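PDB 1U79: peptidyl-prolyl cis-trans isomerase FKBP13, chloroplastic, which catalyses the cis-trans isomerization of peptide bonds preceding proline, supplying the major activity of this kind in the thylakoid lumen and regulating accumulation of the Rieske protein. Local coordinates for residues A[57-62]-A[68-73]. Numbering follows the deposited sequence.
Sequences LTFRIG and KGWDQG
Asp71 reaches from the first turn of helix 68-75 to the backbone that follows strand 57-60, and Gly62 N donates to Asp71 OD1 at 2.8 Å in a moderately bent bond. The amide meets that oxygen from above the carboxylate plane, 68° out of it. A water donates to the same OD1 and also to Arg60 O, so this oxygen takes one direct bond from the loop at Gly62 and one water bridge to the last strand residue. The other oxygen, OD2, accepts from Gly64 N in the connecting loop. With CG beside its own backbone N (chi1 -86°), the carboxylate is carried off the helix and over Gly62.

Ile61 and Asp71 run antiparallel, side by side. The CG1 branch of Ile61 brings CD1 in against two polar oxygens, 3.5 Å from Asp71 OD1 and 3.8 Å from Trp70 O; Ile74 and Leu75 of the same helix supply apolar packing around Ile61.

The aromatic contact lies farther back along the strand. The side chains of Phe59 and Trp70 meet nearly perpendicular, and Phe59 CZ touches Trp70 CE3 at 3.6 Å, near the indole plane at the edge of its six-membered ring. The two ring planes are inclined at 55°. Next to it, Leu57 CD2 packs against Trp70 CZ3 at 3.8 Å. Tyr37 and Phe121, on neighbouring strands, meet Trp70 edge-to-face where the short helix packs across the curved antiparallel sheet of the FKBP fold. In FKBP relatives a tryptophan at the start of this helix forms the floor of the active-site pocket, and Trp70 is consistent with that role.

The contact thus divides into a largely buried apolar part and a carboxylate fixed through both oxygens; the backbone N-H groups gathered there would be expected to favour its ionised form.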
loop_
_atom_site.group_PDB
_atom_site.type_symbol
_atom_site.label_atom_id
_atom_site.label_comp_id
_atom_site.label_asym_id
_atom_site.label_seq_id
_atom_site.Cartn_x
_atom_site.Cartn_y
_atom_site.Cartn_z
ATOM N N LEU A 57 -9.049 -2.998 6.380
ATOM C CA LEU A 57 -9.610 -1.910 5.607
ATOM C C LEU A 57 -10.436 -2.518 4.486
ATOM O O LEU A 57 -9.943 -3.366 3.739
ATOM C CB LEU A 57 -8.498 -1.038 5.018
ATOM C CG LEU A 57 -8.950 0.172 4.207
ATOM C CD1 LEU A 57 -9.550 1.203 5.163
ATOM C CD2 LEU A 57 -7.779 0.773 3.437
ATOM N N THR A 58 -11.699 -2.112 4.385
ATOM C CA THR A 58 -12.560 -2.605 3.322
ATOM C C THR A 58 -12.685 -1.461 2.316
ATOM O O THR A 58 -13.097 -0.362 2.673
ATOM C CB THR A 58 -13.944 -3.025 3.871
ATOM O OG1 THR A 58 -13.789 -4.168 4.729
ATOM C CG2 THR A 58 -14.888 -3.383 2.726
ATOM N N PHE A 59 -12.294 -1.705 1.067
ATOM C CA PHE A 59 -12.335 -0.660 0.039
ATOM C C PHE A 59 -12.304 -1.266 -1.360
ATOM O O PHE A 59 -11.970 -2.444 -1.509
ATOM C CB PHE A 59 -11.115 0.261 0.197
ATOM C CG PHE A 59 -9.789 -0.434 -0.053
ATOM C CD1 PHE A 59 -9.048 -0.157 -1.196
ATOM C CD2 PHE A 59 -9.292 -1.370 0.852
ATOM C CE1 PHE A 59 -7.825 -0.802 -1.436
ATOM C CE2 PHE A 59 -8.079 -2.023 0.625
ATOM C CZ PHE A 59 -7.343 -1.736 -0.524
ATOM N N ARG A 60 -12.671 -0.495 -2.387
ATOM C CA ARG A 60 -12.569 -1.064 -3.732
ATOM C C ARG A 60 -11.220 -0.704 -4.295
ATOM O O ARG A 60 -10.723 0.405 -4.123
ATOM C CB ARG A 60 -13.631 -0.613 -4.746
ATOM C CG ARG A 60 -14.589 0.463 -4.406
ATOM C CD ARG A 60 -15.874 0.053 -5.116
ATOM N NE ARG A 60 -16.251 -1.222 -4.527
ATOM C CZ ARG A 60 -16.795 -2.242 -5.171
ATOM N NH1 ARG A 60 -17.059 -2.171 -6.464
ATOM N NH2 ARG A 60 -17.044 -3.355 -4.506
ATOM N N ILE A 61 -10.637 -1.660 -4.992
ATOM C CA ILE A 61 -9.321 -1.486 -5.554
ATOM C C ILE A 61 -9.370 -0.999 -6.995
ATOM O O ILE A 61 -10.273 -1.350 -7.759
ATOM C CB ILE A 61 -8.557 -2.825 -5.467
ATOM C CG1 ILE A 61 -7.117 -2.646 -5.946
ATOM C CG2 ILE A 61 -9.298 -3.910 -6.271
ATOM C CD1 ILE A 61 -6.248 -1.893 -4.957
ATOM N N GLY A 62 -8.397 -0.163 -7.346
ATOM C CA GLY A 62 -8.284 0.341 -8.698
ATOM C C GLY A 62 -9.175 1.485 -9.141
ATOM O O GLY A 62 -9.245 1.762 -10.336
ATOM N N LYS A 68 -2.482 6.170 -5.031
ATOM C CA LYS A 68 -2.106 5.496 -6.267
ATOM C C LYS A 68 -1.162 4.306 -6.028
ATOM O O LYS A 68 -1.253 3.276 -6.700
ATOM C CB LYS A 68 -1.472 6.513 -7.220
ATOM C CG LYS A 68 -1.642 6.153 -8.687
ATOM C CD LYS A 68 -1.322 7.333 -9.591
ATOM C CE LYS A 68 -1.713 7.033 -11.027
ATOM N NZ LYS A 68 -1.378 8.166 -11.949
ATOM N N GLY A 69 -0.256 4.448 -5.069
ATOM C CA GLY A 69 0.671 3.370 -4.762
ATOM C C GLY A 69 -0.026 2.093 -4.322
ATOM O O GLY A 69 0.493 0.990 -4.537
ATOM N N TRP A 70 -1.195 2.226 -3.692
ATOM C CA TRP A 70 -1.937 1.053 -3.243
ATOM C C TRP A 70 -2.666 0.443 -4.439
ATOM O O TRP A 70 -2.661 -0.772 -4.626
ATOM C CB TRP A 70 -2.934 1.424 -2.138
ATOM C CG TRP A 70 -2.412 1.207 -0.727
ATOM C CD1 TRP A 70 -1.205 1.605 -0.217
ATOM C CD2 TRP A 70 -3.103 0.556 0.342
ATOM N NE1 TRP A 70 -1.105 1.239 1.108
ATOM C CE2 TRP A 70 -2.259 0.594 1.476
ATOM C CE3 TRP A 70 -4.359 -0.061 0.451
ATOM C CZ2 TRP A 70 -2.632 0.038 2.707
ATOM C CZ3 TRP A 70 -4.732 -0.612 1.669
ATOM C CH2 TRP A 70 -3.866 -0.559 2.787
ATOM N N ASP A 71 -3.279 1.285 -5.263
ATOM C CA ASP A 71 -3.978 0.778 -6.439
ATOM C C ASP A 71 -3.006 0.038 -7.349
ATOM O O ASP A 71 -3.237 -1.128 -7.702
ATOM C CB ASP A 71 -4.660 1.913 -7.208
ATOM C CG ASP A 71 -6.050 2.243 -6.660
ATOM O OD1 ASP A 71 -6.609 1.424 -5.915
ATOM O OD2 ASP A 71 -6.594 3.315 -6.987
ATOM N N GLN A 72 -1.908 0.699 -7.701
ATOM C CA GLN A 72 -0.905 0.097 -8.567
ATOM C C GLN A 72 -0.162 -1.030 -7.855
ATOM O O GLN A 72 0.135 -2.060 -8.458
ATOM C CB GLN A 72 0.108 1.147 -9.043
ATOM C CG GLN A 72 -0.517 2.369 -9.706
ATOM C CD GLN A 72 0.526 3.353 -10.226
ATOM O OE1 GLN A 72 1.712 3.239 -9.925
ATOM N NE2 GLN A 72 0.078 4.330 -11.002
ATOM N N GLY A 73 0.114 -0.833 -6.569
ATOM C CA GLY A 73 0.844 -1.820 -5.794
ATOM C C GLY A 73 0.109 -3.112 -5.503
ATOM O O GLY A 73 0.742 -4.132 -5.242
HETATM O O HOH W 1 -9.117 2.330 -5.171
#